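Local coordinates for protein plantazolicin methyltransferase BamL (Bacillus amyloliquefaciens subsp. plantarum, PDB 5DLY) that probably methylates the terminal amino group of the antibiotic precursor desmethylplantazolicin, with S-adenosyl-L-methionine as methyl donor, at residues Q15-F20 against I89-Q94; L64-G69 against S111-I116; S216-F221 against D239-S244; S38-I43 against I129-G134. All blocks are in the same frame, centred on the assembly; numbering follows the deposited sequence.

Interaction 1 (Q15-F20 against I89-Q94); sequences QAQTWF and IDSSAQ. With SAH (S-adenosyl-L-homocysteine), chain C; 5D7 (prop-2-en-1-yl 2-[(1S)-1-amino-4-carbamimidamidobutyl]-1,3-thiazole-4-carboxylate), chain B.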
# COMPACT_ATOMS: atom_id res chain seq x y z
N GLN A 15 -10.46 -3.83 -15.26
CA GLN A 15 -9.99 -2.85 -16.24
C GLN A 15 -8.75 -2.10 -15.76
O GLN A 15 -7.81 -1.91 -16.54
CB GLN A 15 -11.12 -1.87 -16.60
CG GLN A 15 -10.73 -0.74 -17.55
CD GLN A 15 -10.21 -1.23 -18.90
OE1 GLN A 15 -10.54 -2.33 -19.34
NE2 GLN A 15 -9.39 -0.41 -19.55
N ALA A 16 -8.73 -1.69 -14.49
CA ALA A 16 -7.56 -1.00 -13.93
C ALA A 16 -6.32 -1.88 -14.01
O ALA A 16 -5.21 -1.41 -14.29
CB ALA A 16 -7.83 -0.58 -12.49
N GLN A 17 -6.51 -3.17 -13.76
CA GLN A 17 -5.41 -4.13 -13.75
C GLN A 17 -4.83 -4.40 -15.15
O GLN A 17 -3.67 -4.81 -15.26
CB GLN A 17 -5.83 -5.42 -13.01
CG GLN A 17 -4.87 -6.60 -13.11
CD GLN A 17 -3.49 -6.33 -12.54
OE1 GLN A 17 -3.26 -5.37 -11.79
NE2 GLN A 17 -2.54 -7.18 -12.91
N THR A 18 -5.59 -4.13 -16.22
CA THR A 18 -5.01 -4.24 -17.57
C THR A 18 -3.77 -3.36 -17.76
O THR A 18 -2.89 -3.69 -18.56
CB THR A 18 -6.02 -3.95 -18.71
OG1 THR A 18 -6.45 -2.58 -18.66
CG2 THR A 18 -7.22 -4.89 -18.63
N TRP A 19 -3.66 -2.28 -16.99
CA TRP A 19 -2.50 -1.39 -17.07
C TRP A 19 -1.21 -1.99 -16.48
O TRP A 19 -0.14 -1.39 -16.59
CB TRP A 19 -2.85 -0.03 -16.45
CG TRP A 19 -3.85 0.70 -17.28
CD1 TRP A 19 -5.21 0.65 -17.16
CD2 TRP A 19 -3.58 1.56 -18.40
NE1 TRP A 19 -5.80 1.44 -18.13
CE2 TRP A 19 -4.82 2.01 -18.90
CE3 TRP A 19 -2.40 2.00 -19.01
CZ2 TRP A 19 -4.92 2.88 -19.99
CZ3 TRP A 19 -2.49 2.86 -20.10
CH2 TRP A 19 -3.75 3.30 -20.58
N PHE A 20 -1.32 -3.18 -15.88
CA PHE A 20 -0.17 -3.86 -15.30
C PHE A 20 0.07 -5.24 -15.91
O PHE A 20 1.08 -5.87 -15.61
CB PHE A 20 -0.30 -3.92 -13.77
CG PHE A 20 -0.37 -2.55 -13.17
CD1 PHE A 20 0.80 -1.84 -12.93
CD2 PHE A 20 -1.59 -1.94 -12.92
CE1 PHE A 20 0.76 -0.56 -12.42
CE2 PHE A 20 -1.64 -0.66 -12.41
CZ PHE A 20 -0.47 0.04 -12.16
N ILE A 89 5.21 -10.18 -3.01
CA ILE A 89 4.37 -10.97 -3.92
C ILE A 89 3.73 -10.07 -4.97
O ILE A 89 3.26 -8.97 -4.66
CB ILE A 89 3.30 -11.81 -3.17
CG1 ILE A 89 2.52 -12.72 -4.13
CG2 ILE A 89 2.36 -10.91 -2.37
CD1 ILE A 89 1.75 -13.82 -3.44
N ASP A 90 3.73 -10.53 -6.21
CA ASP A 90 3.15 -9.75 -7.30
C ASP A 90 2.73 -10.73 -8.38
O ASP A 90 3.41 -11.74 -8.57
CB ASP A 90 4.17 -8.75 -7.86
CG ASP A 90 3.52 -7.64 -8.66
OD1 ASP A 90 3.01 -7.92 -9.76
OD2 ASP A 90 3.52 -6.47 -8.18
N SER A 91 1.61 -10.47 -9.04
CA SER A 91 1.10 -11.38 -10.08
C SER A 91 1.76 -11.16 -11.45
O SER A 91 1.48 -11.89 -12.41
CB SER A 91 -0.42 -11.28 -10.18
OG SER A 91 -0.80 -9.95 -10.46
N SER A 92 2.62 -10.15 -11.56
CA SER A 92 3.36 -9.90 -12.81
C SER A 92 4.70 -10.62 -12.83
O SER A 92 5.58 -10.33 -12.02
CB SER A 92 3.58 -8.40 -13.01
OG SER A 92 4.54 -8.19 -14.04
N ALA A 93 4.86 -11.55 -13.77
CA ALA A 93 6.13 -12.26 -13.97
C ALA A 93 7.29 -11.32 -14.28
O ALA A 93 8.40 -11.50 -13.76
CB ALA A 93 6.00 -13.32 -15.05
N GLN A 94 7.03 -10.30 -15.10
CA GLN A 94 8.05 -9.32 -15.46
C GLN A 94 8.52 -8.54 -14.24
O GLN A 94 9.71 -8.27 -14.08
CB GLN A 94 7.55 -8.37 -16.54
CG GLN A 94 8.65 -7.46 -17.11
CD GLN A 94 8.11 -6.17 -17.70
OE1 GLN A 94 7.10 -6.15 -18.41
NE2 GLN A 94 8.79 -5.06 -17.40
N SAH C . 3.22 -1.62 -4.26
CA SAH C . 3.68 -0.97 -5.53
CB SAH C . 2.53 -0.94 -6.53
CG SAH C . 3.05 -1.28 -7.94
SD SAH C . 1.81 -1.01 -9.18
C SAH C . 4.13 0.44 -5.25
O SAH C . 4.26 0.85 -4.10
OXT SAH C . 4.36 1.23 -6.16
C5' SAH C . 0.59 -2.24 -8.79
C4' SAH C . 1.17 -3.65 -8.69
O4' SAH C . 0.16 -4.53 -8.16
C3' SAH C . 1.55 -4.23 -10.05
O3' SAH C . 2.94 -4.62 -10.04
C2' SAH C . 0.61 -5.40 -10.25
O2' SAH C . 1.15 -6.51 -10.97
C1' SAH C . 0.30 -5.78 -8.81
N9 SAH C . -0.92 -6.59 -8.61
C8 SAH C . -2.15 -6.34 -9.12
N7 SAH C . -3.03 -7.28 -8.73
C5 SAH C . -2.37 -8.15 -7.94
C6 SAH C . -2.72 -9.37 -7.20
N6 SAH C . -3.99 -9.82 -7.25
N1 SAH C . -1.74 -9.98 -6.49
C2 SAH C . -0.48 -9.51 -6.47
N3 SAH C . -0.08 -8.38 -7.12
C4 SAH C . -0.98 -7.69 -7.87
O9 5D7 B . -0.55 7.17 -6.20
C6 5D7 B . -0.95 7.47 -7.32
O7 5D7 B . -1.22 8.84 -7.66
C8 5D7 B . -1.16 9.89 -6.69
C2 5D7 B . -1.14 6.44 -8.37
N3 5D7 B . -0.72 5.16 -8.22
C4 5D7 B . -0.96 4.35 -9.26
S5 5D7 B . -1.74 5.27 -10.51
C1 5D7 B . -1.75 6.73 -9.60
CA 5D7 B . -0.64 2.92 -9.47
N 5D7 B . 0.22 2.50 -8.37
CB 5D7 B . -1.91 2.05 -9.52
CG 5D7 B . -2.99 2.38 -8.49
CD 5D7 B . -3.76 1.11 -8.16
NE 5D7 B . -4.88 1.44 -7.28
CZ 5D7 B . -6.11 1.83 -7.61
NH2 5D7 B . -6.95 2.08 -6.71
NH1 5D7 B . -6.45 1.93 -8.83
C3 5D7 B . -1.56 11.18 -7.36
C5 5D7 B . -1.01 12.32 -7.01
O HOH W 1 -0.05 -8.33 -12.39
O HOH W 2 3.14 -8.06 -16.32
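Gln17 leaves helix 10-21 with CG anti to its backbone N (chi1 171°) and then bends at chi2, which turns its amide toward Ser91; the hydroxyl of Ser91 sits between its own backbone N and carbonyl carbon (chi1 58°), an orientation that sets OG beside the adenine, within reach of a water. NE2 of Gln17 and OG of Ser91 stay 4.1 Å apart, too far to bond directly, and this water joins them. It takes a bond from Gln17 NE2 at 2.8 Å, and it also bonds Ser91 OG and the ribose O2' of S-adenosyl-L-homocysteine (SAH), so that the cofactor product itself belongs to the bridge. A second water links Phe20 O with Ser92 OG, at 2.7 Å from the serine oxygen, which also caps Ala95 N at the start of helix 93-101.

Phe20, with CG beside its backbone N, carries its ring away from 89-94 to lie against both ligands. One face lies beneath C5' of SAH, CE1 approaches the sulfur SD at 3.4 Å, and CZ comes within 3.6 Å of CB of the substrate analogue 5D7. Across the ribose, Asp90 holds both hydroxyls: OD1 accepts from O2' at 2.6 Å and OD2 from O3' at 2.7 Å. The carboxylate is held in turn by backbone. Ser92 N gives OD1 a fairly straight bond (159°) on its anti lone pair, closing an Asx turn, and Gly69 N bonds OD2. An acidic residue at the end of the second strand, gripping the ribose diol, is a hallmark of the Rossmann-like class I methyltransferase cofactor site, here covered by helix 10-21 near the N-terminus.

Interaction 2 (L64-G69 against S111-I116); sequences LDIGCG and SNAENI. With SAH (S-adenosyl-L-homocysteine), chain C.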
# COMPACT_ATOMS: atom_id res chain seq x y z
N LEU A 64 5.97 -8.09 4.88
CA LEU A 64 5.41 -8.71 3.69
C LEU A 64 4.82 -7.61 2.80
O LEU A 64 3.91 -6.89 3.23
CB LEU A 64 4.34 -9.74 4.08
CG LEU A 64 3.43 -10.27 2.96
CD1 LEU A 64 4.22 -11.00 1.88
CD2 LEU A 64 2.34 -11.17 3.54
N ASP A 65 5.33 -7.50 1.58
CA ASP A 65 4.92 -6.44 0.66
C ASP A 65 3.99 -7.00 -0.42
O ASP A 65 4.40 -7.85 -1.24
CB ASP A 65 6.16 -5.79 0.03
CG ASP A 65 5.85 -4.52 -0.72
OD1 ASP A 65 4.85 -3.86 -0.37
OD2 ASP A 65 6.60 -4.17 -1.65
N ILE A 66 2.75 -6.52 -0.43
CA ILE A 66 1.72 -7.06 -1.33
C ILE A 66 1.65 -6.22 -2.61
O ILE A 66 1.49 -5.01 -2.54
CB ILE A 66 0.32 -7.09 -0.64
CG1 ILE A 66 0.35 -7.87 0.69
CG2 ILE A 66 -0.75 -7.61 -1.59
CD1 ILE A 66 0.72 -9.34 0.58
N GLY A 67 1.79 -6.86 -3.77
CA GLY A 67 1.87 -6.11 -5.03
C GLY A 67 3.18 -5.36 -5.10
O GLY A 67 3.21 -4.15 -5.33
N CYS A 68 4.28 -6.10 -4.92
CA CYS A 68 5.60 -5.52 -4.67
C CYS A 68 6.27 -4.91 -5.90
O CYS A 68 7.33 -4.33 -5.78
CB CYS A 68 6.52 -6.57 -4.05
SG CYS A 68 6.81 -8.00 -5.11
N GLY A 69 5.66 -5.07 -7.08
CA GLY A 69 6.25 -4.53 -8.31
C GLY A 69 7.65 -5.06 -8.52
O GLY A 69 7.92 -6.23 -8.26
N SER A 111 2.53 -14.69 -7.96
CA SER A 111 1.22 -15.30 -7.77
C SER A 111 0.23 -14.21 -7.40
O SER A 111 0.63 -13.14 -6.94
CB SER A 111 1.29 -16.35 -6.64
OG SER A 111 0.13 -17.17 -6.62
N ASN A 112 -1.05 -14.50 -7.61
CA ASN A 112 -2.12 -13.68 -7.05
C ASN A 112 -1.92 -13.63 -5.52
O ASN A 112 -1.67 -14.67 -4.89
CB ASN A 112 -3.45 -14.33 -7.43
CG ASN A 112 -4.68 -13.60 -6.91
OD1 ASN A 112 -4.62 -12.57 -6.24
ND2 ASN A 112 -5.83 -14.19 -7.21
N ALA A 113 -2.00 -12.43 -4.94
CA ALA A 113 -1.87 -12.28 -3.49
C ALA A 113 -2.87 -13.13 -2.72
O ALA A 113 -2.63 -13.47 -1.56
CB ALA A 113 -2.00 -10.82 -3.08
N GLU A 114 -3.98 -13.48 -3.37
CA GLU A 114 -4.95 -14.42 -2.78
C GLU A 114 -4.30 -15.71 -2.30
O GLU A 114 -4.80 -16.36 -1.39
CB GLU A 114 -6.07 -14.76 -3.77
CG GLU A 114 -7.05 -13.63 -4.04
CD GLU A 114 -8.24 -14.06 -4.89
OE1 GLU A 114 -9.00 -14.96 -4.46
OE2 GLU A 114 -8.43 -13.48 -5.97
N ASN A 115 -3.20 -16.09 -2.95
CA ASN A 115 -2.54 -17.36 -2.69
C ASN A 115 -1.40 -17.29 -1.67
O ASN A 115 -0.65 -18.25 -1.51
CB ASN A 115 -2.02 -17.94 -4.01
CG ASN A 115 -3.13 -18.12 -5.02
OD1 ASN A 115 -4.21 -18.62 -4.69
ND2 ASN A 115 -2.88 -17.70 -6.26
N ILE A 116 -1.29 -16.17 -0.97
CA ILE A 116 -0.14 -15.90 -0.10
C ILE A 116 0.18 -16.98 0.96
O ILE A 116 1.35 -17.23 1.24
CB ILE A 116 -0.20 -14.47 0.52
CG1 ILE A 116 1.12 -14.09 1.20
CG2 ILE A 116 -1.38 -14.33 1.48
CD1 ILE A 116 2.34 -14.13 0.29
N SAH C . 3.22 -1.62 -4.26
CA SAH C . 3.68 -0.97 -5.53
CB SAH C . 2.53 -0.94 -6.53
CG SAH C . 3.05 -1.28 -7.94
SD SAH C . 1.81 -1.01 -9.18
C SAH C . 4.13 0.44 -5.25
O SAH C . 4.26 0.85 -4.10
OXT SAH C . 4.36 1.23 -6.16
C5' SAH C . 0.59 -2.24 -8.79
C4' SAH C . 1.17 -3.65 -8.69
O4' SAH C . 0.16 -4.53 -8.16
C3' SAH C . 1.55 -4.23 -10.05
O3' SAH C . 2.94 -4.62 -10.04
C2' SAH C . 0.61 -5.40 -10.25
O2' SAH C . 1.15 -6.51 -10.97
C1' SAH C . 0.30 -5.78 -8.81
N9 SAH C . -0.92 -6.59 -8.61
C8 SAH C . -2.15 -6.34 -9.12
N7 SAH C . -3.03 -7.28 -8.73
C5 SAH C . -2.37 -8.15 -7.94
C6 SAH C . -2.72 -9.37 -7.20
N6 SAH C . -3.99 -9.82 -7.25
N1 SAH C . -1.74 -9.98 -6.49
C2 SAH C . -0.48 -9.51 -6.47
N3 SAH C . -0.08 -8.38 -7.12
C4 SAH C . -0.98 -7.69 -7.87
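Two apolar pairs make the direct contact, Ile66 with Ala113 against the adenine of SAH and Leu64 with Ile116 farther from it. Ile66 places its CG2 branch 3.8 Å from CB of Ala113. Two residues earlier on the strand, Leu64 and Ile116 meet tip to tip, with Leu64 CD2 at 3.9 Å from Ile116 CG1. Leu64 has CG anti to its backbone N (chi1 167°), and Ile116 carries CG1 the same way, which directs both branches into the space between the segments.

The segment 111-116 reads the adenine edge with one backbone N-H and one side-chain oxygen. Ala113 N donates to N1 of SAH at 2.9 Å, while the exocyclic N6 donates to Asn112 OD1 at 3.0 Å; donor and acceptor together match the pattern of adenine. At the far end of the ligand, Gly67 O receives a bond of 2.7 Å from the amino N of SAH.

The next shell fixes the amide of Asn112. Glu114 N reaches OD1 at 3.1 Å from above the carbonyl plane, an Asx turn that leads into the 3-10 turn, and Asn112 ND2 gives a bond of 3.0 Å to Glu114 OE2. That oxygen is also held by Asn138. Further out, strand 124-130 and helix 139-148 close round Ile66 and Ile116. Gly67 and Gly69 both have positive phi in the tight turn after the strand. A first strand ending in such a glycine-rich turn, its sequence running on as Gly-x-Gly-x-Gly, is the cofactor-binding signature of the class I methyltransferases.

Interaction 3 (S216-F221 against D239-S244); sequences SFIGGF and DALRTS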
# COMPACT_ATOMS: atom_id res chain seq x y z
N SER A 216 -5.71 12.13 5.88
CA SER A 216 -4.59 12.99 6.23
C SER A 216 -3.27 12.41 5.74
O SER A 216 -3.10 11.19 5.69
CB SER A 216 -4.53 13.20 7.75
OG SER A 216 -5.68 13.90 8.18
N PHE A 217 -2.34 13.29 5.38
CA PHE A 217 -1.10 12.92 4.70
C PHE A 217 -0.25 11.89 5.43
O PHE A 217 0.32 10.99 4.81
CB PHE A 217 -0.29 14.18 4.41
CG PHE A 217 0.84 13.99 3.44
CD1 PHE A 217 0.62 13.95 2.07
CD2 PHE A 217 2.14 13.87 3.91
CE1 PHE A 217 1.68 13.79 1.19
CE2 PHE A 217 3.21 13.71 3.04
CZ PHE A 217 2.97 13.67 1.67
N ILE A 218 -0.15 12.03 6.75
CA ILE A 218 0.67 11.13 7.54
C ILE A 218 -0.17 10.00 8.13
O ILE A 218 -0.78 10.16 9.18
CB ILE A 218 1.47 11.86 8.64
CG1 ILE A 218 2.31 13.00 8.03
CG2 ILE A 218 2.32 10.88 9.45
CD1 ILE A 218 3.44 12.55 7.13
N GLY A 219 -0.25 8.89 7.40
CA GLY A 219 -0.95 7.70 7.85
C GLY A 219 -2.44 7.86 8.08
O GLY A 219 -3.06 7.01 8.72
N GLY A 220 -3.02 8.95 7.58
CA GLY A 220 -4.44 9.24 7.78
C GLY A 220 -4.77 9.67 9.20
O GLY A 220 -5.95 9.65 9.59
N PHE A 221 -3.75 10.02 9.97
CA PHE A 221 -3.94 10.50 11.34
C PHE A 221 -3.99 12.02 11.33
O PHE A 221 -3.11 12.67 10.77
CB PHE A 221 -2.82 10.00 12.26
CG PHE A 221 -2.77 8.50 12.38
CD1 PHE A 221 -3.79 7.81 13.01
CD2 PHE A 221 -1.69 7.79 11.86
CE1 PHE A 221 -3.74 6.42 13.11
CE2 PHE A 221 -1.63 6.41 11.96
CZ PHE A 221 -2.66 5.72 12.59
N ASP A 239 13.22 12.72 8.27
CA ASP A 239 14.22 12.70 7.20
C ASP A 239 13.61 12.40 5.82
O ASP A 239 13.99 13.02 4.83
CB ASP A 239 15.35 11.71 7.51
CG ASP A 239 16.27 12.19 8.64
OD1 ASP A 239 16.21 13.38 9.02
OD2 ASP A 239 17.06 11.36 9.14
N ALA A 240 12.65 11.47 5.78
CA ALA A 240 11.97 11.11 4.54
C ALA A 240 11.14 12.27 4.01
O ALA A 240 11.01 12.45 2.79
CB ALA A 240 11.09 9.88 4.75
N LEU A 241 10.58 13.07 4.91
CA LEU A 241 9.75 14.20 4.52
C LEU A 241 10.61 15.38 4.04
O LEU A 241 10.15 16.23 3.27
CB LEU A 241 8.82 14.62 5.68
CG LEU A 241 7.64 13.69 5.98
CD1 LEU A 241 7.18 13.79 7.42
CD2 LEU A 241 6.47 13.93 5.03
N ARG A 242 11.86 15.39 4.48
CA ARG A 242 12.81 16.43 4.10
C ARG A 242 13.45 16.04 2.77
O ARG A 242 14.60 15.59 2.72
CB ARG A 242 13.88 16.57 5.19
CG ARG A 242 14.53 17.95 5.26
CD ARG A 242 16.05 17.88 5.27
NE ARG A 242 16.59 17.11 6.40
CZ ARG A 242 17.02 15.85 6.32
NH1 ARG A 242 16.99 15.19 5.17
NH2 ARG A 242 17.49 15.25 7.41
N THR A 243 12.69 16.19 1.70
CA THR A 243 13.15 15.82 0.36
C THR A 243 13.38 17.04 -0.52
O THR A 243 13.40 18.18 -0.03
CB THR A 243 12.19 14.79 -0.30
OG1 THR A 243 12.77 14.31 -1.52
CG2 THR A 243 10.81 15.39 -0.57
N SER A 244 13.56 16.82 -1.82
CA SER A 244 13.84 17.90 -2.76
C SER A 244 12.71 18.92 -2.80
O SER A 244 11.57 18.62 -2.45
CB SER A 244 14.09 17.36 -4.17
OG SER A 244 12.91 16.83 -4.74
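Leu241, on the last turn of helix 235-241, and Ile218 reach toward each other tip to tip: CD2 of the leucine stops 3.9 Å from CD1 of the isoleucine, and its other methyl, CD1, lies almost as near. Phe217 meets the same leucine differently. The two side chains slide past one another in opposite directions, and the ring presents its edge, with CE2 at 3.8 Å from Leu241 CD2 and that methyl close to the ring plane. One methyl group thus sits in the notch between an aromatic rim and an aliphatic tip. Ile218 gets there with CG1 anti to its carbonyl carbon (chi1 -55°), which swings CD1 round to the helix.

The loop behind these residues is a type I' beta turn from Ile218 to Phe221, with glycines in both central positions, where phi is positive. It follows strand 209-214, at the edge of the sheet, and is pinned where Gly219 O bonds Trp261 NE1. Gly219 O also lies over one face of the Phe221 ring, which stacks with His212 and Trp261. Ile43 from helix 23-56 and Met232 also touch Leu241. Just after the helix, Arg242 centres an inverse gamma turn and folds back so that its NH2 makes a salt bridge of 2.8 Å to Asp239 OD1.

Interaction 4 (S38-I43 against I129-G134); sequences SSIRSI and IHLCFG. With 5D7 (prop-2-en-1-yl 2-[(1S)-1-amino-4-carbamimidamidobutyl]-1,3-thiazole-4-carboxylate), chain B; SAH (S-adenosyl-L-homocysteine), chain C.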
# COMPACT_ATOMS: atom_id res chain seq x y z
N SER A 38 7.02 7.78 -6.75
CA SER A 38 8.23 7.27 -6.10
C SER A 38 8.55 7.98 -4.78
O SER A 38 8.98 7.33 -3.84
CB SER A 38 9.44 7.28 -7.04
OG SER A 38 9.71 8.58 -7.50
N SER A 39 8.33 9.30 -4.71
CA SER A 39 8.72 10.03 -3.50
C SER A 39 7.83 9.72 -2.29
O SER A 39 8.28 9.84 -1.15
CB SER A 39 8.82 11.55 -3.73
OG SER A 39 7.56 12.14 -3.99
N ILE A 40 6.59 9.32 -2.54
CA ILE A 40 5.69 8.94 -1.44
C ILE A 40 6.05 7.57 -0.86
O ILE A 40 5.69 7.25 0.27
CB ILE A 40 4.19 9.03 -1.84
CG1 ILE A 40 3.28 9.16 -0.61
CG2 ILE A 40 3.77 7.84 -2.68
CD1 ILE A 40 3.25 10.54 0.02
N ARG A 41 6.77 6.75 -1.63
CA ARG A 41 7.17 5.42 -1.17
C ARG A 41 7.89 5.46 0.18
O ARG A 41 7.48 4.78 1.13
CB ARG A 41 8.06 4.76 -2.24
CG ARG A 41 7.85 3.27 -2.39
CD ARG A 41 7.99 2.85 -3.85
NE ARG A 41 9.24 3.30 -4.45
CZ ARG A 41 9.46 3.47 -5.75
NH1 ARG A 41 8.50 3.24 -6.64
NH2 ARG A 41 10.64 3.89 -6.17
N SER A 42 8.95 6.27 0.29
CA SER A 42 9.70 6.35 1.54
C SER A 42 8.86 6.93 2.67
O SER A 42 9.03 6.54 3.83
CB SER A 42 10.99 7.15 1.40
OG SER A 42 10.73 8.51 1.09
N ILE A 43 7.97 7.86 2.35
CA ILE A 43 7.08 8.41 3.37
C ILE A 43 6.12 7.36 3.93
O ILE A 43 5.97 7.22 5.15
CB ILE A 43 6.35 9.67 2.87
CG1 ILE A 43 7.39 10.77 2.66
CG2 ILE A 43 5.27 10.12 3.85
CD1 ILE A 43 6.89 11.90 1.80
N ILE A 129 0.38 -2.80 1.80
CA ILE A 129 -0.36 -2.83 0.53
C ILE A 129 -0.36 -1.40 -0.01
O ILE A 129 -1.26 -0.60 0.29
CB ILE A 129 -1.82 -3.33 0.69
CG1 ILE A 129 -1.89 -4.61 1.55
CG2 ILE A 129 -2.43 -3.56 -0.67
CD1 ILE A 129 -3.31 -5.12 1.76
N HIS A 130 0.65 -1.08 -0.82
CA HIS A 130 0.88 0.29 -1.22
C HIS A 130 0.46 0.52 -2.67
O HIS A 130 1.00 -0.08 -3.60
CB HIS A 130 2.38 0.63 -1.03
CG HIS A 130 2.72 2.08 -1.20
ND1 HIS A 130 2.41 3.04 -0.26
CD2 HIS A 130 3.40 2.71 -2.18
CE1 HIS A 130 2.85 4.21 -0.68
NE2 HIS A 130 3.47 4.04 -1.84
N LEU A 131 -0.50 1.44 -2.83
CA LEU A 131 -0.96 1.89 -4.15
C LEU A 131 -1.38 0.75 -5.10
O LEU A 131 -1.08 0.78 -6.31
CB LEU A 131 0.07 2.87 -4.77
CG LEU A 131 0.51 4.07 -3.91
CD1 LEU A 131 1.55 4.92 -4.62
CD2 LEU A 131 -0.70 4.91 -3.50
N CYS A 132 -2.07 -0.25 -4.56
CA CYS A 132 -2.53 -1.36 -5.41
C CYS A 132 -3.84 -2.03 -5.02
O CYS A 132 -4.31 -2.90 -5.75
CB CYS A 132 -1.44 -2.43 -5.55
SG CYS A 132 -0.96 -3.26 -4.02
N PHE A 133 -4.42 -1.64 -3.89
CA PHE A 133 -5.63 -2.30 -3.36
C PHE A 133 -6.77 -2.38 -4.39
O PHE A 133 -7.38 -3.43 -4.58
CB PHE A 133 -6.10 -1.58 -2.10
CG PHE A 133 -7.08 -2.35 -1.26
CD1 PHE A 133 -6.78 -3.62 -0.79
CD2 PHE A 133 -8.29 -1.78 -0.91
CE1 PHE A 133 -7.69 -4.32 0.01
CE2 PHE A 133 -9.19 -2.46 -0.10
CZ PHE A 133 -8.89 -3.73 0.35
N GLY A 134 -7.01 -1.27 -5.08
CA GLY A 134 -8.06 -1.19 -6.11
C GLY A 134 -7.85 -2.04 -7.36
O GLY A 134 -8.72 -2.08 -8.23
O9 5D7 B . -0.55 7.17 -6.20
C6 5D7 B . -0.95 7.47 -7.32
O7 5D7 B . -1.22 8.84 -7.66
C8 5D7 B . -1.16 9.89 -6.69
C2 5D7 B . -1.14 6.44 -8.37
N3 5D7 B . -0.72 5.16 -8.22
C4 5D7 B . -0.96 4.35 -9.26
S5 5D7 B . -1.74 5.27 -10.51
C1 5D7 B . -1.75 6.73 -9.60
CA 5D7 B . -0.64 2.92 -9.47
N 5D7 B . 0.22 2.50 -8.37
CB 5D7 B . -1.91 2.05 -9.52
CG 5D7 B . -2.99 2.38 -8.49
CD 5D7 B . -3.76 1.11 -8.16
NE 5D7 B . -4.88 1.44 -7.28
CZ 5D7 B . -6.11 1.83 -7.61
NH2 5D7 B . -6.95 2.08 -6.71
NH1 5D7 B . -6.45 1.93 -8.83
C3 5D7 B . -1.56 11.18 -7.36
C5 5D7 B . -1.01 12.32 -7.01
N SAH C . 3.22 -1.62 -4.26
CA SAH C . 3.68 -0.97 -5.53
CB SAH C . 2.53 -0.94 -6.53
CG SAH C . 3.05 -1.28 -7.94
SD SAH C . 1.81 -1.01 -9.18
C SAH C . 4.13 0.44 -5.25
O SAH C . 4.26 0.85 -4.10
OXT SAH C . 4.36 1.23 -6.16
C5' SAH C . 0.59 -2.24 -8.79
C4' SAH C . 1.17 -3.65 -8.69
O4' SAH C . 0.16 -4.53 -8.16
C3' SAH C . 1.55 -4.23 -10.05
O3' SAH C . 2.94 -4.62 -10.04
C2' SAH C . 0.61 -5.40 -10.25
O2' SAH C . 1.15 -6.51 -10.97
C1' SAH C . 0.30 -5.78 -8.81
N9 SAH C . -0.92 -6.59 -8.61
C8 SAH C . -2.15 -6.34 -9.12
N7 SAH C . -3.03 -7.28 -8.73
C5 SAH C . -2.37 -8.15 -7.94
C6 SAH C . -2.72 -9.37 -7.20
N6 SAH C . -3.99 -9.82 -7.25
N1 SAH C . -1.74 -9.98 -6.49
C2 SAH C . -0.48 -9.51 -6.47
N3 SAH C . -0.08 -8.38 -7.12
C4 SAH C . -0.98 -7.69 -7.87
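His130 O takes a 2.8 Å hydrogen bond from the amino N of SAH, and the side chain of the same residue points toward helix 23-56. This is the end of strand 124-130 in the Rossmann-like sheet, the fourth strand of the methyltransferase fold, from which the chain passes between the two ligands. The imidazole is extended from the strand, with CG anti to the backbone N (chi1 -170°). Ile40 crosses it obliquely, bringing CG2 to the ring edge, while the alpha carbon of Arg41 comes in aslant. The same CG2 also packs against Leu131 CD1 at 4.1 Å, and this one methyl branch touches the last residue of the strand and the first of the loop.

Leu131 adopts a left-handed backbone conformation that turns its carbonyl to the substrate analogue: Leu131 O accepts from the amino N of 5D7 at 3.0 Å. Both of its methyls, CD1 and CD2, lie 3.5 Å from O9 of the 5D7 ester, and its CG sits over one face of His130. Beyond it, Gly134 CA lies 3.5 Å from the guanidinium NH2 of 5D7, while Gly134 N bonds Asp160 OD2, which also binds 5D7. Held this way, the amino N of 5D7 stands 3.9 Å from SD of SAH, consistent with a methyl acceptor placed next to the sulfur that carries the methyl in S-adenosyl-L-methionine.

In the fold
Interactions 1, 2 and 4 share one sheet, where strand 62-66 lies between strands 85-90 and 124-130, and all three touch SAH. Interactions 1 and 2 have centres 11 Å apart and bond directly, through Ile89 N to Asp65 O among others; interaction 4 lies about 14 Å from interaction 2, centre to centre, and packs against it through Cys132. Along the chain interactions 1 and 4 cross, and interaction 2 falls within the span of interaction 4. Interaction 3 comes last, its centre 12 Å from that of interaction 4, where Phe217 meets Ile40. Interactions 1 and 4 both touch 5D7, through Phe20 and through 129-134, so distant segments build one shared cofactor and substrate pocket.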